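Local coordinates for protein FIG000988: Predicted permease (Vibrio cholerae, PDB 6MJP) that probably serves as a membrane permease subunit of the LptBFG ABC transporter, which moves lipopolysaccharide from the inner toward the outer membrane, at residues 5-10 with 74-79; 13-18 with 66-71. All coordinates share one frame; numbering follows the deposited sequence.

How the interactions relate
Both contacts are buried and join the same two elements, helix 2-36 and helix 48-81, with centres about 11 Å apart. Interaction 2 is nested inside the loop closed by interaction 1. At 5-10 with 74-79 the axes stand 10.5 Å apart, and the gap is bridged by long side chains: a salt bridge beside a bound detergent and a cluster of leucines with a phenylalanine. At 13-18 with 66-71 they approach to 8.3 Å, a glycine lets the backbones come close, and no hydrogen bond crosses. The two patches touch where Leu-74 CD1 meets Ile-18 CD1, and Thr-75 and Ser-14 share a weak hydrogen bond.

Interaction 1: 5-10 with 74-79; sequences RYLIRE and LTFGRL. With JU7 (6-cyclohexylhexyl beta-D-glucopyranoside), chain T.
The guanidinium of Arg-78 has the sugar of JU7 over one face, with the sugar carbon C02 above its centre, while CG of Glu-10 lies at its edge, in plane. The carboxylate of Glu-10 is turned 79° from the guanidinium plane. Arg-78 NH1 donates to Glu-10 OE1 at 3.1 Å in a bent salt bridge, with an N-H...O angle of 136°, and OE1 is met from above the carboxylate plane. The arginine chain leaves the helix extended and bends at chi3 (95°), which turns its flat end across the gap toward Glu-10. Its NE forms a second salt bridge, to Glu-82, so two carboxylates share this buried cation, close to Arg-295 and a basic side chain of another chain. The ring of Tyr-6 has CG of Glu-10 over one face, toward the rim, and its hydroxyl bonds to Glu-84. Nearby, Leu-7 CD2 meets Leu-79 CD1 at 3.5 Å and lies oblique to the Phe-76 ring, 4.0 Å from CE1. Thr-75 CG2 packs against Glu-10 CB, while its OG1 bonds to Gly-71 O. Glu-10 and Arg-78, with Glu-82, Arg-295 and Phe-296, form the detergent pocket, to which helices 2-36 and 48-81 and a later loop all contribute.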
ATOM      1  N   ARG D   5      29.129 -10.150 -16.124  1.00103.65           N
ATOM      2  CA  ARG D   5      29.397  -8.728 -15.930  1.00 92.51           C
ATOM      3  C   ARG D   5      28.215  -7.868 -16.370  1.00 91.17           C
ATOM      4  O   ARG D   5      27.804  -6.946 -15.656  1.00 91.68           O
ATOM      5  CB  ARG D   5      30.655  -8.339 -16.700  1.00 96.49           C
ATOM      6  CG  ARG D   5      31.962  -8.776 -16.055  1.00108.56           C
ATOM      7  CD  ARG D   5      33.156  -8.245 -16.841  1.00112.20           C
ATOM      8  NE  ARG D   5      33.193  -8.831 -18.176  1.00115.77           N
ATOM      9  CZ  ARG D   5      34.144  -8.596 -19.076  1.00126.85           C
ATOM     10  NH1 ARG D   5      35.151  -7.774 -18.793  1.00137.43           N
ATOM     11  NH2 ARG D   5      34.089  -9.187 -20.264  1.00122.96           N
ATOM     12  N   TYR D   6      27.660  -8.164 -17.553  1.00 91.90           N
ATOM     13  CA  TYR D   6      26.467  -7.481 -18.052  1.00 91.16           C
ATOM     14  C   TYR D   6      25.360  -7.413 -16.999  1.00 91.32           C
ATOM     15  O   TYR D   6      24.880  -6.327 -16.652  1.00 97.72           O
ATOM     16  CB  TYR D   6      25.963  -8.183 -19.314  1.00 89.68           C
ATOM     17  CG  TYR D   6      24.628  -7.653 -19.793  1.00 94.98           C
ATOM     18  CD1 TYR D   6      24.539  -6.434 -20.454  1.00103.96           C
ATOM     19  CD2 TYR D   6      23.457  -8.362 -19.572  1.00 91.88           C
ATOM     20  CE1 TYR D   6      23.318  -5.938 -20.885  1.00104.08           C
ATOM     21  CE2 TYR D   6      22.231  -7.874 -19.997  1.00 95.53           C
ATOM     22  CZ  TYR D   6      22.166  -6.664 -20.653  1.00106.73           C
ATOM     23  OH  TYR D   6      20.948  -6.181 -21.074  1.00113.35           O
ATOM     24  N   LEU D   7      24.930  -8.574 -16.497  1.00 93.91           N
ATOM     25  CA  LEU D   7      23.924  -8.639 -15.433  1.00 96.19           C
ATOM     26  C   LEU D   7      24.282  -7.763 -14.235  1.00 96.41           C
ATOM     27  O   LEU D   7      23.443  -7.011 -13.725  1.00 99.06           O
ATOM     28  CB  LEU D   7      23.755 -10.082 -14.979  1.00 92.23           C
ATOM     29  CG  LEU D   7      23.125 -11.064 -15.951  1.00 86.49           C
ATOM     30  CD1 LEU D   7      23.407 -12.463 -15.446  1.00 93.59           C
ATOM     31  CD2 LEU D   7      21.636 -10.807 -16.060  1.00 77.91           C
ATOM     32  N   ILE D   8      25.519  -7.894 -13.744  1.00 92.68           N
ATOM     33  CA  ILE D   8      25.988  -7.081 -12.620  1.00 95.39           C
ATOM     34  C   ILE D   8      25.845  -5.595 -12.931  1.00 97.70           C
ATOM     35  O   ILE D   8      25.335  -4.821 -12.113  1.00100.81           O
ATOM     36  CB  ILE D   8      27.452  -7.423 -12.282  1.00 99.14           C
ATOM     37  CG1 ILE D   8      27.640  -8.915 -11.987  1.00 99.80           C
ATOM     38  CG2 ILE D   8      27.940  -6.577 -11.130  1.00 92.23           C
ATOM     39  CD1 ILE D   8      29.078  -9.275 -11.648  1.00 99.81           C
ATOM     40  N   ARG D   9      26.324  -5.175 -14.111  1.00 95.22           N
ATOM     41  CA  ARG D   9      26.231  -3.777 -14.528  1.00 95.90           C
ATOM     42  C   ARG D   9      24.796  -3.261 -14.461  1.00 97.06           C
ATOM     43  O   ARG D   9      24.504  -2.287 -13.758  1.00106.96           O
ATOM     44  CB  ARG D   9      26.786  -3.623 -15.943  1.00 97.80           C
ATOM     45  CG  ARG D   9      28.261  -3.289 -15.999  1.00105.62           C
ATOM     46  CD  ARG D   9      28.714  -2.932 -17.406  1.00103.59           C
ATOM     47  NE  ARG D   9      29.221  -4.082 -18.147  1.00101.12           N
ATOM     48  CZ  ARG D   9      28.529  -4.715 -19.086  1.00102.43           C
ATOM     49  NH1 ARG D   9      27.303  -4.305 -19.388  1.00101.38           N
ATOM     50  NH2 ARG D   9      29.056  -5.747 -19.726  1.00 98.82           N
ATOM     51  N   GLU D  10      23.891  -3.889 -15.223  1.00 97.06           N
ATOM     52  CA  GLU D  10      22.473  -3.540 -15.171  1.00 97.46           C
ATOM     53  C   GLU D  10      21.944  -3.492 -13.735  1.00103.22           C
ATOM     54  O   GLU D  10      21.349  -2.491 -13.313  1.00103.07           O
ATOM     55  CB  GLU D  10      21.663  -4.542 -15.994  1.00 94.64           C
ATOM     56  CG  GLU D  10      21.839  -4.422 -17.481  1.00107.09           C
ATOM     57  CD  GLU D  10      21.645  -3.006 -17.977  1.00118.19           C
ATOM     58  OE1 GLU D  10      20.745  -2.305 -17.462  1.00127.68           O
ATOM     59  OE2 GLU D  10      22.405  -2.595 -18.882  1.00118.02           O
ATOM     60  N   LEU D  74      13.845  -6.359  -9.427  1.00 91.13           N
ATOM     61  CA  LEU D  74      13.359  -5.525 -10.519  1.00 84.96           C
ATOM     62  C   LEU D  74      14.205  -5.692 -11.772  1.00 83.97           C
ATOM     63  O   LEU D  74      13.658  -5.770 -12.878  1.00 85.83           O
ATOM     64  CB  LEU D  74      13.345  -4.063 -10.093  1.00 89.27           C
ATOM     65  CG  LEU D  74      12.327  -3.684  -9.036  1.00 90.80           C
ATOM     66  CD1 LEU D  74      12.420  -2.197  -8.790  1.00 96.59           C
ATOM     67  CD2 LEU D  74      10.943  -4.087  -9.504  1.00 89.94           C
ATOM     68  N   THR D  75      15.537  -5.726 -11.630  1.00 81.54           N
ATOM     69  CA  THR D  75      16.389  -5.885 -12.809  1.00 80.71           C
ATOM     70  C   THR D  75      16.069  -7.185 -13.534  1.00 78.35           C
ATOM     71  O   THR D  75      15.785  -7.186 -14.735  1.00 76.83           O
ATOM     72  CB  THR D  75      17.871  -5.847 -12.428  1.00 84.76           C
ATOM     73  OG1 THR D  75      18.208  -4.572 -11.876  1.00 96.48           O
ATOM     74  CG2 THR D  75      18.728  -6.079 -13.650  1.00 81.19           C
ATOM     75  N   PHE D  76      16.102  -8.307 -12.808  1.00 82.81           N
ATOM     76  CA  PHE D  76      15.812  -9.597 -13.419  1.00 80.05           C
ATOM     77  C   PHE D  76      14.376  -9.667 -13.916  1.00 76.35           C
ATOM     78  O   PHE D  76      14.111 -10.261 -14.965  1.00 82.08           O
ATOM     79  CB  PHE D  76      16.083 -10.725 -12.436  1.00 78.98           C
ATOM     80  CG  PHE D  76      17.543 -11.006 -12.222  1.00 79.43           C
ATOM     81  CD1 PHE D  76      18.515 -10.114 -12.652  1.00 78.30           C
ATOM     82  CD2 PHE D  76      17.945 -12.177 -11.601  1.00 79.90           C
ATOM     83  CE1 PHE D  76      19.854 -10.379 -12.453  1.00 79.73           C
ATOM     84  CE2 PHE D  76      19.285 -12.448 -11.403  1.00 82.70           C
ATOM     85  CZ  PHE D  76      20.242 -11.546 -11.830  1.00 78.84           C
ATOM     86  N   GLY D  77      13.440  -9.079 -13.180  1.00 76.12           N
ATOM     87  CA  GLY D  77      12.099  -8.918 -13.712  1.00 78.88           C
ATOM     88  C   GLY D  77      12.085  -8.233 -15.064  1.00 79.30           C
ATOM     89  O   GLY D  77      11.414  -8.691 -15.988  1.00 91.02           O
ATOM     90  N   ARG D  78      12.835  -7.139 -15.206  1.00 78.32           N
ATOM     91  CA  ARG D  78      12.866  -6.448 -16.489  1.00 81.70           C
ATOM     92  C   ARG D  78      13.420  -7.349 -17.579  1.00 90.05           C
ATOM     93  O   ARG D  78      12.850  -7.440 -18.672  1.00 90.49           O
ATOM     94  CB  ARG D  78      13.701  -5.179 -16.393  1.00 86.78           C
ATOM     95  CG  ARG D  78      13.646  -4.331 -17.629  1.00 83.35           C
ATOM     96  CD  ARG D  78      14.623  -3.222 -17.494  1.00 88.84           C
ATOM     97  NE  ARG D  78      15.899  -3.552 -18.113  1.00 96.72           N
ATOM     98  CZ  ARG D  78      17.067  -3.513 -17.484  1.00101.28           C
ATOM     99  NH1 ARG D  78      18.179  -3.817 -18.139  1.00 98.47           N
ATOM    100  NH2 ARG D  78      17.123  -3.151 -16.205  1.00103.71           N
ATOM    101  N   LEU D  79      14.538  -8.022 -17.297  1.00 85.90           N
ATOM    102  CA  LEU D  79      15.142  -8.905 -18.288  1.00 74.20           C
ATOM    103  C   LEU D  79      14.217 -10.060 -18.630  1.00 71.73           C
ATOM    104  O   LEU D  79      14.168 -10.503 -19.779  1.00 70.16           O
ATOM    105  CB  LEU D  79      16.491  -9.418 -17.788  1.00 73.39           C
ATOM    106  CG  LEU D  79      17.513  -8.319 -17.493  1.00 80.27           C
ATOM    107  CD1 LEU D  79      18.853  -8.878 -17.046  1.00 81.06           C
ATOM    108  CD2 LEU D  79      17.673  -7.450 -18.719  1.00 86.23           C
TER
HETATM  109  C02 JU7 T 402      17.412   0.646 -18.165  1.00118.03           C
HETATM  110  C03 JU7 T 402      15.896   0.976 -18.356  1.00117.85           C
HETATM  111  C05 JU7 T 402      14.353   1.611 -16.623  1.00 92.09           C
HETATM  112  C06 JU7 T 402      14.017   1.177 -15.177  1.00 81.10           C
HETATM  113  C07 JU7 T 402      13.379   2.303 -14.342  1.00 84.67           C
HETATM  114  C08 JU7 T 402      12.016   1.958 -13.671  1.00 95.05           C
HETATM  115  C09 JU7 T 402      11.834   2.557 -12.228  1.00 97.20           C
HETATM  116  C10 JU7 T 402      10.810   1.785 -11.339  1.00 96.48           C
HETATM  117  C11 JU7 T 402      10.762   2.184  -9.831  1.00100.90           C
HETATM  118  C12 JU7 T 402      12.110   1.969  -9.148  1.00106.95           C
HETATM  119  C13 JU7 T 402      12.067   2.183  -7.625  1.00110.33           C
HETATM  120  C14 JU7 T 402      11.041   1.291  -6.944  1.00109.41           C
HETATM  121  C15 JU7 T 402       9.690   1.527  -7.594  1.00110.30           C
HETATM  122  C16 JU7 T 402       9.750   1.294  -9.108  1.00105.43           C
HETATM  123  C18 JU7 T 402      15.945   0.582 -20.675  1.00130.06           C
HETATM  124  C19 JU7 T 402      15.601  -0.522 -21.684  1.00138.88           C
HETATM  125  C21 JU7 T 402      17.503   0.705 -20.741  1.00126.83           C
HETATM  126  C23 JU7 T 402      18.160   1.211 -19.405  1.00126.09           C
HETATM  127  O01 JU7 T 402      17.868   1.347 -17.055  1.00116.34           O
HETATM  128  O04 JU7 T 402      15.123   0.572 -17.238  1.00105.82           O
HETATM  129  O17 JU7 T 402      15.482   0.138 -19.416  1.00123.96           O
HETATM  130  O20 JU7 T 402      14.218  -0.606 -21.744  1.00147.32           O
HETATM  131  O22 JU7 T 402      17.794   1.659 -21.738  1.00125.78           O
HETATM  132  O24 JU7 T 402      19.462   0.710 -19.301  1.00129.25           O

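Interaction 2: 13-18 with 66-71; sequences KSQFAI and LSLYIG
Close helix-helix packing joins 13-18, at the start of the predicted transmembrane part of helix 2-36, to 66-71, within that of helix 48-81, with the axes 8.3 Å apart and their directions 131° from each other. The approach centres on Gly-71, whose CA lies 4.3 Å from Gln-15 CA; with no side chain on Gly-71, the two backbones come close there. Ile-18 packs on the same glycine: its CD1 reaches Gly-71 CA at 3.6 Å, and the same methyl also touches Ile-70 CG2 at 3.7 Å. Gln-15 has its CG anti to the backbone N (chi1 179°) and an extended chain beyond it, which carries the amide obliquely across to Leu-68. There OE1 sits 3.5 Å from Leu-68 CD1, and NE2 packs 3.7 Å from Leu-68 CB, a polar group laid on aliphatic carbon. The amide nitrogen has a weak hydrogen bond to Thr-109. Ser-67 OG lies 3.7 Å from Gln-15 CG, van der Waals packing between a hydroxyl and a methylene. Helix 95-134 carries Thr-109 and so meets helix 2-36 at Gln-15, while helix 48-81 also packs against helix 260-286 (Leu-68 on Thr-280) and helix 299-321 (Ile-70 on Met-299).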
ATOM      1  N   LYS D  13      23.286  -0.700 -11.311  1.00104.35           N
ATOM      2  CA  LYS D  13      22.655   0.564 -11.677  1.00107.62           C
ATOM      3  C   LYS D  13      21.298   0.723 -10.995  1.00113.19           C
ATOM      4  O   LYS D  13      21.079   1.658 -10.218  1.00120.59           O
ATOM      5  CB  LYS D  13      22.508   0.634 -13.197  1.00112.73           C
ATOM      6  N   SER D  14      20.368  -0.190 -11.297  1.00115.80           N
ATOM      7  CA  SER D  14      19.072  -0.233 -10.619  1.00120.17           C
ATOM      8  C   SER D  14      19.211  -0.210  -9.094  1.00125.55           C
ATOM      9  O   SER D  14      18.496   0.534  -8.411  1.00125.99           O
ATOM     10  CB  SER D  14      18.311  -1.487 -11.056  1.00117.95           C
ATOM     11  OG  SER D  14      18.092  -1.522 -12.462  1.00127.44           O
ATOM     12  N   GLN D  15      20.116  -1.034  -8.547  1.00128.63           N
ATOM     13  CA  GLN D  15      20.316  -1.103  -7.097  1.00120.05           C
ATOM     14  C   GLN D  15      20.625   0.264  -6.487  1.00120.24           C
ATOM     15  O   GLN D  15      19.972   0.684  -5.526  1.00117.31           O
ATOM     16  CB  GLN D  15      21.441  -2.084  -6.762  1.00108.81           C
ATOM     17  CG  GLN D  15      21.690  -2.173  -5.260  1.00104.13           C
ATOM     18  CD  GLN D  15      22.946  -2.943  -4.868  1.00105.42           C
ATOM     19  OE1 GLN D  15      23.721  -3.387  -5.716  1.00110.62           O
ATOM     20  NE2 GLN D  15      23.150  -3.098  -3.563  1.00102.43           N
ATOM     21  N   PHE D  16      21.653   0.951  -7.003  1.00122.28           N
ATOM     22  CA  PHE D  16      21.980   2.289  -6.507  1.00125.52           C
ATOM     23  C   PHE D  16      20.780   3.225  -6.594  1.00119.96           C
ATOM     24  O   PHE D  16      20.508   3.979  -5.652  1.00118.78           O
ATOM     25  CB  PHE D  16      23.162   2.874  -7.283  1.00134.72           C
ATOM     26  CG  PHE D  16      24.490   2.294  -6.889  1.00142.68           C
ATOM     27  CD1 PHE D  16      24.600   1.537  -5.739  1.00142.53           C
ATOM     28  CD2 PHE D  16      25.628   2.504  -7.663  1.00147.19           C
ATOM     29  CE1 PHE D  16      25.813   0.991  -5.361  1.00147.30           C
ATOM     30  CE2 PHE D  16      26.849   1.958  -7.289  1.00147.40           C
ATOM     31  CZ  PHE D  16      26.940   1.201  -6.135  1.00148.81           C
ATOM     32  N   ALA D  17      20.059   3.196  -7.720  1.00120.89           N
ATOM     33  CA  ALA D  17      18.860   4.016  -7.871  1.00121.11           C
ATOM     34  C   ALA D  17      17.884   3.783  -6.724  1.00119.17           C
ATOM     35  O   ALA D  17      17.438   4.731  -6.066  1.00124.71           O
ATOM     36  CB  ALA D  17      18.193   3.713  -9.211  1.00122.29           C
ATOM     37  N   ILE D  18      17.549   2.514  -6.472  1.00118.08           N
ATOM     38  CA  ILE D  18      16.613   2.155  -5.406  1.00118.41           C
ATOM     39  C   ILE D  18      17.136   2.614  -4.049  1.00118.47           C
ATOM     40  O   ILE D  18      16.376   3.105  -3.206  1.00121.28           O
ATOM     41  CB  ILE D  18      16.358   0.634  -5.428  1.00114.06           C
ATOM     42  CG1 ILE D  18      15.674   0.223  -6.731  1.00119.64           C
ATOM     43  CG2 ILE D  18      15.526   0.195  -4.247  1.00108.54           C
ATOM     44  CD1 ILE D  18      15.328  -1.249  -6.791  1.00120.39           C
ATOM     45  N   LEU D  66      17.392  -4.831   1.771  1.00115.23           N
ATOM     46  CA  LEU D  66      16.262  -4.544   0.898  1.00109.04           C
ATOM     47  C   LEU D  66      16.715  -3.906  -0.400  1.00111.52           C
ATOM     48  O   LEU D  66      16.128  -4.157  -1.460  1.00110.19           O
ATOM     49  CB  LEU D  66      15.273  -3.626   1.610  1.00103.97           C
ATOM     50  CG  LEU D  66      13.929  -3.479   0.915  1.00 98.99           C
ATOM     51  CD1 LEU D  66      13.259  -4.834   0.773  1.00 97.96           C
ATOM     52  CD2 LEU D  66      13.059  -2.533   1.702  1.00100.59           C
ATOM     53  N   SER D  67      17.761  -3.083  -0.335  1.00117.10           N
ATOM     54  CA  SER D  67      18.268  -2.398  -1.517  1.00113.34           C
ATOM     55  C   SER D  67      18.663  -3.393  -2.600  1.00111.58           C
ATOM     56  O   SER D  67      18.138  -3.359  -3.720  1.00108.00           O
ATOM     57  CB  SER D  67      19.456  -1.523  -1.117  1.00117.78           C
ATOM     58  OG  SER D  67      19.975  -0.828  -2.225  1.00122.71           O
ATOM     59  N   LEU D  68      19.584  -4.300  -2.269  1.00112.99           N
ATOM     60  CA  LEU D  68      20.018  -5.325  -3.212  1.00106.79           C
ATOM     61  C   LEU D  68      18.886  -6.288  -3.561  1.00101.65           C
ATOM     62  O   LEU D  68      18.762  -6.713  -4.716  1.00107.14           O
ATOM     63  CB  LEU D  68      21.203  -6.084  -2.626  1.00107.80           C
ATOM     64  CG  LEU D  68      21.818  -7.122  -3.556  1.00106.40           C
ATOM     65  CD1 LEU D  68      22.280  -6.459  -4.839  1.00108.96           C
ATOM     66  CD2 LEU D  68      22.967  -7.822  -2.877  1.00108.71           C
ATOM     67  N   TYR D  69      18.064  -6.648  -2.572  1.00 99.66           N
ATOM     68  CA  TYR D  69      16.908  -7.522  -2.780  1.00 97.11           C
ATOM     69  C   TYR D  69      15.986  -7.003  -3.878  1.00 95.61           C
ATOM     70  O   TYR D  69      15.702  -7.708  -4.852  1.00 91.69           O
ATOM     71  CB  TYR D  69      16.157  -7.640  -1.451  1.00100.34           C
ATOM     72  CG  TYR D  69      15.013  -8.636  -1.334  1.00 95.81           C
ATOM     73  CD1 TYR D  69      15.247 -10.001  -1.234  1.00 90.70           C
ATOM     74  CD2 TYR D  69      13.700  -8.191  -1.223  1.00 98.03           C
ATOM     75  CE1 TYR D  69      14.190 -10.903  -1.080  1.00 89.22           C
ATOM     76  CE2 TYR D  69      12.648  -9.073  -1.070  1.00 97.19           C
ATOM     77  CZ  TYR D  69      12.890 -10.424  -0.999  1.00 92.89           C
ATOM     78  OH  TYR D  69      11.812 -11.268  -0.846  1.00 91.40           O
ATOM     79  N   ILE D  70      15.470  -5.779  -3.712  1.00 99.16           N
ATOM     80  CA  ILE D  70      14.564  -5.226  -4.714  1.00 95.02           C
ATOM     81  C   ILE D  70      15.319  -4.938  -5.997  1.00 97.40           C
ATOM     82  O   ILE D  70      14.768  -5.073  -7.097  1.00 95.39           O
ATOM     83  CB  ILE D  70      13.867  -3.965  -4.180  1.00 93.85           C
ATOM     84  CG1 ILE D  70      13.159  -4.280  -2.873  1.00 95.95           C
ATOM     85  CG2 ILE D  70      12.838  -3.456  -5.166  1.00 94.76           C
ATOM     86  CD1 ILE D  70      12.146  -5.391  -3.006  1.00 98.90           C
ATOM     87  N   GLY D  71      16.589  -4.547  -5.879  1.00101.15           N
ATOM     88  CA  GLY D  71      17.370  -4.246  -7.064  1.00 99.98           C
ATOM     89  C   GLY D  71      17.426  -5.416  -8.020  1.00101.31           C
ATOM     90  O   GLY D  71      17.078  -5.296  -9.198  1.00104.30           O
TER